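Local coordinates for beta-lactamase (Francisella tularensis subsp. tularensis, PDB 3P09), which probably hydrolyses the beta-lactam ring of antibiotics to a substituted beta-amino acid, as a class A beta-lactamase would, and so is linked to antibiotic resistance, at residues N165-H170 with G234-T239; S219-W224 with L280-L285. All coordinates share one frame; numbering follows the deposited sequence.

Contact 1: residues N165-H170 with G234-T239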
ATOM      1  N   ASN A 165      -9.202   3.385  -8.931  1.00 23.74           N
ATOM      2  CA  ASN A 165      -8.037   3.707  -9.751  1.00 22.14           C
ATOM      3  C   ASN A 165      -8.150   5.000 -10.553  1.00 28.51           C
ATOM      4  O   ASN A 165      -7.158   5.484 -11.107  1.00 26.82           O
ATOM      5  CB  ASN A 165      -7.734   2.547 -10.702  1.00 15.50           C
ATOM      6  CG  ASN A 165      -7.254   1.323  -9.968  1.00 25.53           C
ATOM      7  OD1 ASN A 165      -6.348   1.405  -9.150  1.00 25.00           O
ATOM      8  ND2 ASN A 165      -7.874   0.191 -10.231  1.00 25.93           N
ATOM      9  N   TYR A 166      -9.352   5.554 -10.628  1.00 27.12           N
ATOM     10  CA  TYR A 166      -9.598   6.707 -11.489  1.00 31.71           C
ATOM     11  C   TYR A 166      -9.589   7.989 -10.695  1.00 28.71           C
ATOM     12  O   TYR A 166     -10.343   8.151  -9.736  1.00 28.55           O
ATOM     13  CB  TYR A 166     -10.933   6.574 -12.198  1.00 33.34           C
ATOM     14  CG  TYR A 166     -11.192   5.171 -12.676  1.00 41.03           C
ATOM     15  CD1 TYR A 166     -10.171   4.406 -13.222  1.00 36.79           C
ATOM     16  CD2 TYR A 166     -12.457   4.603 -12.564  1.00 51.37           C
ATOM     17  CE1 TYR A 166     -10.397   3.104 -13.644  1.00 38.09           C
ATOM     18  CE2 TYR A 166     -12.699   3.311 -12.997  1.00 51.84           C
ATOM     19  CZ  TYR A 166     -11.664   2.570 -13.534  1.00 49.39           C
ATOM     20  OH  TYR A 166     -11.913   1.287 -13.957  1.00 51.77           O
ATOM     21  N   THR A 167      -8.706   8.897 -11.082  1.00 26.62           N
ATOM     22  CA  THR A 167      -8.593  10.153 -10.372  1.00 21.10           C
ATOM     23  C   THR A 167      -8.647  11.280 -11.380  1.00 25.23           C
ATOM     24  O   THR A 167      -8.723  11.053 -12.591  1.00 21.87           O
ATOM     25  CB  THR A 167      -7.247  10.250  -9.592  1.00 20.38           C
ATOM     26  OG1 THR A 167      -6.142  10.058 -10.489  1.00 21.92           O
ATOM     27  CG2 THR A 167      -7.179   9.191  -8.494  1.00 25.07           C
ATOM     28  N   GLN A 168      -8.606  12.504 -10.877  0.56 21.48           N
ATOM     29  CA  GLN A 168      -8.440  13.666 -11.735  0.56 26.30           C
ATOM     30  C   GLN A 168      -7.304  14.484 -11.151  0.56 26.29           C
ATOM     31  O   GLN A 168      -7.120  14.505  -9.930  0.56 26.50           O
ATOM     32  CB  GLN A 168      -9.730  14.480 -11.800  0.56 31.71           C
ATOM     33  CG  GLN A 168     -10.949  13.669 -12.226  0.56 37.89           C
ATOM     34  CD  GLN A 168     -10.886  13.215 -13.676  0.56 43.50           C
ATOM     35  OE1 GLN A 168     -10.063  13.698 -14.456  0.56 47.46           O
ATOM     36  NE2 GLN A 168     -11.760  12.282 -14.045  0.56 40.53           N
ATOM     37  N   PRO A 169      -6.532  15.153 -12.016  1.00 27.19           N
ATOM     38  CA  PRO A 169      -5.322  15.866 -11.600  1.00 28.46           C
ATOM     39  C   PRO A 169      -5.525  16.818 -10.417  1.00 29.74           C
ATOM     40  O   PRO A 169      -4.665  16.870  -9.553  1.00 32.02           O
ATOM     41  CB  PRO A 169      -4.935  16.649 -12.859  1.00 32.59           C
ATOM     42  CG  PRO A 169      -5.492  15.843 -13.986  1.00 35.68           C
ATOM     43  CD  PRO A 169      -6.777  15.272 -13.466  1.00 35.65           C
ATOM     44  N   HIS A 170      -6.640  17.543 -10.361  1.00 24.72           N
ATOM     45  CA  HIS A 170      -6.793  18.570  -9.329  1.00 24.30           C
ATOM     46  C   HIS A 170      -7.724  18.182  -8.191  1.00 21.86           C
ATOM     47  O   HIS A 170      -8.035  19.001  -7.337  1.00 26.55           O
ATOM     48  CB  HIS A 170      -7.230  19.880  -9.960  1.00 26.70           C
ATOM     49  CG  HIS A 170      -6.230  20.421 -10.927  1.00 37.39           C
ATOM     50  ND1 HIS A 170      -4.875  20.407 -10.672  1.00 41.63           N
ATOM     51  CD2 HIS A 170      -6.377  20.956 -12.162  1.00 40.01           C
ATOM     52  CE1 HIS A 170      -4.232  20.928 -11.702  1.00 46.62           C
ATOM     53  NE2 HIS A 170      -5.121  21.268 -12.619  1.00 48.04           N
ATOM     54  N   GLY A 234      -2.840   2.354 -13.660  1.00 26.56           N
ATOM     55  CA  GLY A 234      -3.008   2.170 -15.089  1.00 27.27           C
ATOM     56  C   GLY A 234      -3.372   3.468 -15.784  1.00 29.14           C
ATOM     57  O   GLY A 234      -3.775   3.472 -16.950  1.00 30.17           O
ATOM     58  N   GLN A 235      -3.247   4.577 -15.062  1.00 21.23           N
ATOM     59  CA  GLN A 235      -3.353   5.891 -15.677  1.00 24.35           C
ATOM     60  C   GLN A 235      -2.485   6.879 -14.908  1.00 21.75           C
ATOM     61  O   GLN A 235      -2.093   6.605 -13.776  1.00 19.25           O
ATOM     62  CB  GLN A 235      -4.804   6.361 -15.720  1.00 28.36           C
ATOM     63  CG  GLN A 235      -5.506   6.337 -14.383  1.00 29.17           C
ATOM     64  CD  GLN A 235      -6.755   7.207 -14.367  1.00 38.82           C
ATOM     65  OE1 GLN A 235      -7.529   7.228 -15.327  1.00 41.55           O
ATOM     66  NE2 GLN A 235      -6.947   7.939 -13.271  1.00 31.18           N
ATOM     67  N   TYR A 236      -2.193   8.016 -15.537  1.00 21.73           N
ATOM     68  CA  TYR A 236      -1.322   9.047 -14.967  1.00 20.63           C
ATOM     69  C   TYR A 236      -0.008   8.466 -14.451  1.00 19.71           C
ATOM     70  O   TYR A 236       0.539   8.936 -13.443  1.00 23.57           O
ATOM     71  CB  TYR A 236      -2.041   9.836 -13.868  1.00 20.80           C
ATOM     72  CG  TYR A 236      -3.227  10.613 -14.380  1.00 20.52           C
ATOM     73  CD1 TYR A 236      -3.056  11.715 -15.218  1.00 21.92           C
ATOM     74  CD2 TYR A 236      -4.522  10.243 -14.036  1.00 26.56           C
ATOM     75  CE1 TYR A 236      -4.147  12.427 -15.697  1.00 30.25           C
ATOM     76  CE2 TYR A 236      -5.618  10.950 -14.509  1.00 28.49           C
ATOM     77  CZ  TYR A 236      -5.427  12.035 -15.337  1.00 26.46           C
ATOM     78  OH  TYR A 236      -6.523  12.733 -15.797  1.00 27.09           O
ATOM     79  N   ALA A 237       0.486   7.450 -15.153  1.00 24.52           N
ATOM     80  CA  ALA A 237       1.726   6.762 -14.795  1.00 23.86           C
ATOM     81  C   ALA A 237       1.791   6.389 -13.312  1.00 22.38           C
ATOM     82  O   ALA A 237       2.876   6.176 -12.777  1.00 23.48           O
ATOM     83  CB  ALA A 237       2.933   7.623 -15.179  1.00 19.86           C
ATOM     84  N   ALA A 238       0.639   6.294 -12.647  1.00 21.48           N
ATOM     85  CA  ALA A 238       0.635   6.148 -11.186  1.00 19.62           C
ATOM     86  C   ALA A 238       1.229   4.817 -10.771  1.00 22.61           C
ATOM     87  O   ALA A 238       0.696   3.750 -11.098  1.00 21.79           O
ATOM     88  CB  ALA A 238      -0.782   6.317 -10.607  1.00 18.38           C
ATOM     89  N   THR A 239       2.336   4.888 -10.044  1.00 16.21           N
ATOM     90  CA  THR A 239       3.089   3.693  -9.670  1.00 17.65           C
ATOM     91  C   THR A 239       3.558   3.880  -8.234  1.00 20.93           C
ATOM     92  O   THR A 239       4.298   4.822  -7.951  1.00 19.89           O
ATOM     93  CB  THR A 239       4.329   3.534 -10.587  1.00 20.03           C
ATOM     94  OG1 THR A 239       3.968   3.791 -11.956  1.00 20.04           O
ATOM     95  CG2 THR A 239       4.914   2.128 -10.475  1.00 23.94           C
TER
HETATM   96  O   HOH W   1      -5.318   7.584 -11.157  1.00 33.20           O
HETATM   97  O   HOH W   2      -8.963  11.700 -15.741  1.00 34.28           O

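Contact 2: residues S219-W224 with L280-L285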
ATOM      1  N   SER A 219      16.011  -2.579  -4.855  1.00 24.25           N
ATOM      2  CA  SER A 219      17.159  -1.742  -4.552  1.00 25.19           C
ATOM      3  C   SER A 219      17.657  -1.869  -3.119  1.00 29.47           C
ATOM      4  O   SER A 219      18.645  -1.232  -2.755  1.00 31.18           O
ATOM      5  CB  SER A 219      16.839  -0.276  -4.855  1.00 26.54           C
ATOM      6  OG  SER A 219      16.540  -0.104  -6.232  1.00 27.87           O
HETATM    7  N   MSE A 220      16.967  -2.664  -2.311  1.00 27.77           N
HETATM    8  CA  MSE A 220      17.361  -2.890  -0.925  1.00 29.22           C
HETATM    9  C   MSE A 220      18.570  -3.829  -0.900  1.00 30.42           C
HETATM   10  O   MSE A 220      18.670  -4.751  -1.714  1.00 29.68           O
HETATM   11  CB  MSE A 220      16.194  -3.498  -0.110  1.00 37.57           C
HETATM   12  CG  MSE A 220      15.057  -2.517   0.355  1.00 21.50           C
HETATM   13 SE   MSE A 220      15.746  -0.826   0.933  0.78 48.70          SE
HETATM   14  CE  MSE A 220      15.492   0.180  -0.722  1.00 53.25           C
ATOM     15  N   PRO A 221      19.504  -3.599   0.033  1.00 23.69           N
ATOM     16  CA  PRO A 221      20.537  -4.622   0.231  1.00 32.40           C
ATOM     17  C   PRO A 221      19.873  -5.961   0.510  1.00 37.48           C
ATOM     18  O   PRO A 221      18.832  -6.015   1.165  1.00 37.66           O
ATOM     19  CB  PRO A 221      21.288  -4.128   1.465  1.00 34.79           C
ATOM     20  CG  PRO A 221      21.061  -2.654   1.471  1.00 32.13           C
ATOM     21  CD  PRO A 221      19.655  -2.474   0.967  1.00 22.76           C
ATOM     22  N   LYS A 222      20.467  -7.039   0.019  1.00 55.48           N
ATOM     23  CA  LYS A 222      19.807  -8.343   0.037  1.00 64.69           C
ATOM     24  C   LYS A 222      19.606  -8.946   1.435  1.00 52.99           C
ATOM     25  O   LYS A 222      18.771  -9.832   1.618  1.00 48.56           O
ATOM     26  CB  LYS A 222      20.533  -9.305  -0.907  1.00 78.95           C
ATOM     27  CG  LYS A 222      20.611  -8.752  -2.330  1.00 89.00           C
ATOM     28  CD  LYS A 222      21.491  -9.585  -3.244  1.00 96.96           C
ATOM     29  CE  LYS A 222      21.622  -8.926  -4.610  1.00100.32           C
ATOM     30  NZ  LYS A 222      22.309  -9.804  -5.599  1.00103.47           N
ATOM     31  N   ASP A 223      20.349  -8.447   2.420  1.00 46.57           N
ATOM     32  CA  ASP A 223      20.174  -8.880   3.807  1.00 48.69           C
ATOM     33  C   ASP A 223      19.194  -8.003   4.604  1.00 42.62           C
ATOM     34  O   ASP A 223      19.002  -8.207   5.807  1.00 46.80           O
ATOM     35  CB  ASP A 223      21.523  -8.957   4.525  1.00 54.92           C
ATOM     36  CG  ASP A 223      22.370  -7.720   4.307  1.00 71.03           C
ATOM     37  OD1 ASP A 223      22.408  -7.216   3.163  1.00 74.05           O
ATOM     38  OD2 ASP A 223      23.003  -7.254   5.276  1.00 75.97           O
ATOM     39  N   TRP A 224      18.587  -7.022   3.941  1.00 28.25           N
ATOM     40  CA  TRP A 224      17.506  -6.259   4.551  1.00 25.87           C
ATOM     41  C   TRP A 224      16.165  -6.947   4.290  1.00 35.11           C
ATOM     42  O   TRP A 224      15.891  -7.367   3.171  1.00 34.29           O
ATOM     43  CB  TRP A 224      17.482  -4.817   4.015  1.00 24.92           C
ATOM     44  CG  TRP A 224      18.676  -3.999   4.463  1.00 30.90           C
ATOM     45  CD1 TRP A 224      19.854  -4.475   4.983  1.00 29.70           C
ATOM     46  CD2 TRP A 224      18.795  -2.572   4.443  1.00 30.46           C
ATOM     47  NE1 TRP A 224      20.703  -3.425   5.282  1.00 25.86           N
ATOM     48  CE2 TRP A 224      20.072  -2.249   4.960  1.00 34.86           C
ATOM     49  CE3 TRP A 224      17.949  -1.537   4.043  1.00 29.40           C
ATOM     50  CZ2 TRP A 224      20.516  -0.932   5.080  1.00 33.37           C
ATOM     51  CZ3 TRP A 224      18.392  -0.231   4.159  1.00 36.40           C
ATOM     52  CH2 TRP A 224      19.668   0.060   4.675  1.00 28.67           C
ATOM     53  N   LEU A 280      18.682   5.508  -3.927  1.00 25.01           N
ATOM     54  CA  LEU A 280      19.178   6.721  -3.299  1.00 31.00           C
ATOM     55  C   LEU A 280      18.944   6.613  -1.809  1.00 29.85           C
ATOM     56  O   LEU A 280      19.802   6.942  -0.999  1.00 26.62           O
ATOM     57  CB  LEU A 280      18.452   7.945  -3.848  1.00 33.87           C
ATOM     58  CG  LEU A 280      18.826   8.323  -5.282  1.00 30.89           C
ATOM     59  CD1 LEU A 280      17.876   9.366  -5.848  1.00 30.88           C
ATOM     60  CD2 LEU A 280      20.267   8.824  -5.324  1.00 36.99           C
ATOM     61  N   ILE A 281      17.767   6.136  -1.450  1.00 24.68           N
ATOM     62  CA  ILE A 281      17.391   6.078  -0.052  1.00 28.56           C
ATOM     63  C   ILE A 281      18.217   5.029   0.685  1.00 30.96           C
ATOM     64  O   ILE A 281      18.718   5.271   1.789  1.00 28.76           O
ATOM     65  CB  ILE A 281      15.894   5.821   0.087  1.00 22.81           C
ATOM     66  CG1 ILE A 281      15.140   7.071  -0.399  1.00 24.92           C
ATOM     67  CG2 ILE A 281      15.546   5.516   1.529  1.00 23.58           C
ATOM     68  CD1 ILE A 281      13.711   6.830  -0.803  1.00 26.91           C
ATOM     69  N   ALA A 282      18.372   3.867   0.059  1.00 23.45           N
ATOM     70  CA  ALA A 282      19.157   2.791   0.649  1.00 29.29           C
ATOM     71  C   ALA A 282      20.584   3.263   0.912  1.00 30.32           C
ATOM     72  O   ALA A 282      21.161   2.959   1.954  1.00 26.77           O
ATOM     73  CB  ALA A 282      19.155   1.550  -0.261  1.00 31.35           C
ATOM     74  N   ASN A 283      21.152   3.996  -0.041  1.00 29.50           N
ATOM     75  CA  ASN A 283      22.505   4.518   0.110  1.00 28.65           C
ATOM     76  C   ASN A 283      22.605   5.486   1.286  1.00 35.05           C
ATOM     77  O   ASN A 283      23.580   5.466   2.044  1.00 34.57           O
ATOM     78  CB  ASN A 283      22.961   5.221  -1.165  1.00 32.07           C
ATOM     79  CG  ASN A 283      23.243   4.252  -2.298  1.00 38.65           C
ATOM     80  OD1 ASN A 283      23.374   3.045  -2.084  1.00 41.58           O
ATOM     81  ND2 ASN A 283      23.352   4.781  -3.510  1.00 41.72           N
ATOM     82  N   ASP A 284      21.588   6.332   1.432  1.00 26.35           N
ATOM     83  CA  ASP A 284      21.573   7.329   2.494  1.00 33.91           C
ATOM     84  C   ASP A 284      21.417   6.671   3.860  1.00 35.72           C
ATOM     85  O   ASP A 284      22.126   7.009   4.804  1.00 34.38           O
ATOM     86  CB  ASP A 284      20.462   8.350   2.262  1.00 32.35           C
ATOM     87  CG  ASP A 284      20.676   9.628   3.053  1.00 43.41           C
ATOM     88  OD1 ASP A 284      21.807  10.168   3.021  1.00 40.99           O
ATOM     89  OD2 ASP A 284      19.721  10.086   3.712  1.00 50.36           O
ATOM     90  N   LEU A 285      20.496   5.717   3.956  1.00 28.44           N
ATOM     91  CA  LEU A 285      20.302   4.986   5.199  1.00 31.40           C
ATOM     92  C   LEU A 285      21.578   4.283   5.627  1.00 32.76           C
ATOM     93  O   LEU A 285      21.970   4.343   6.796  1.00 36.30           O
ATOM     94  CB  LEU A 285      19.160   3.981   5.058  1.00 26.93           C
ATOM     95  CG  LEU A 285      17.787   4.651   4.966  1.00 34.54           C
ATOM     96  CD1 LEU A 285      16.692   3.612   4.834  1.00 33.40           C
ATOM     97  CD2 LEU A 285      17.545   5.559   6.182  1.00 36.70           C
TER

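Contact 1: residues N165-H170 with G234-T239
Asn165 meets Gln235 through its backbone: the carbonyl O of Asn165 accepts a hydrogen bond from water 1 (2.8 Å), and Gln235 NE2 donates to the same water at 2.7 Å. The direct gap, Asn165 O to Gln235 NE2, is 3.3 Å, but its angle is too poor for a hydrogen bond, so water carries the polar link. At Tyr166 the backbone does the touching, CA lying against Gln235 NE2. Thr167 N comes within 3.0 Å of Gln235 NE2, yet both are donors and no bond forms. Thr167 OG1 is the third hydrogen-bonding partner of water 1, at 2.7 Å. That hydroxyl is tucked between its own backbone N and carbonyl carbon (chi1 56°), the rotamer that turns it to the water. Water 1 also lies in the plane of the Tyr236 ring, at its edge. Gln168, bent at chi2 (-68°), brings OE1 back toward the tyrosine; water 2 donates to OE1 and is hydrogen-bonded to Tyr236 OH at 2.7 Å, with amide and ring planes 78° apart. This bridge is less certain, since it holds for one of two conformers of Gln168. Pro169 CD lies 3.5 Å from Tyr236 OH and 4.0 Å from Tyr236 CZ, the side chains crossing at about a right angle. With no direct hydrogen bond, waters and one apolar contact join the segments. Gln235 to Ala238 forms a type I' turn between strands 225-232 and 239-246, and Tyr236 is tied by backbone hydrogen bonds to Asn261 and Lys265 in the loop that follows strand 253-260. The facing loop lies between helix 140-149 and strand 175-176, with Thr167 also touching Pro61 of strand 60-61.

Contact 2: residues S219-W224 with L280-L285
The indole of Trp224 meets Leu285 of the helix at its edge and carries Pro221 on one face, CG of the proline standing 3.6 Å above the plane and over its centre, a CH-pi arrangement within the type I turn Pro221 to Trp224. At that edge, near the ring plane, Trp224 CH2 lies 4.0 Å from Leu285 CB; the indole and leucine side chains cross obliquely. With CG anti to its carbonyl carbon (chi1 -68°), Trp224 directs its ring to the helix. The backbone bond from Trp224 N to Pro221 O (3.0 Å) closes the turn within which Pro221 CG lies over the indole. Ala282 gives the largest buried area here, and its methyl takes three contacts: Ser219 O lies 3.8 Å from Ala282 CB, selenomethionine Met220 sets CE 3.9 Å from that carbon, and Pro221 CD follows at 4.2 Å. Although the CB of Met220 leaves its backbone pointing away from the helix, bends at chi2 (-40°) and chi3 (97°) fold the methyl back onto the alanine. No hydrogen bond spans the two segments. Nearby polar ties lie outside: Ser219 OG bonds to Gln275 O, about two turns before Ala282 in the helix. This is plain packing of the loop that leads from helix 196-208 into strand 225-232, an outer strand of the five-stranded sheet, against the C-terminal helix 271-289. Leu285 reaches Ile253 of strand 253-260, while Ile281 packs on Leu255 and Ile257 of that strand and on Phe28 of helix 24-35.

Contacts 1 and 2 do not touch: their centres are 28 Å apart and their nearest atoms about 12 Å. Strand 225-232 connects them, since 219-224 leads into its start and 234-239 follows its end, so the contacts lie at the two ends of that strand. Along the chain the segments alternate, 165-170, 219-224, 234-239, 280-285. Contact 1 lies near the probable active site: the side chain of Asn165 is near, without touching, a probable SxxK-type site, and about 6 Å from a bound sulfate that probably came from the crystallisation liquor. Contact 2, centred 19 Å from the chain's centre against 15 Å for contact 1, joins the sheet's edge to the C-terminal helix.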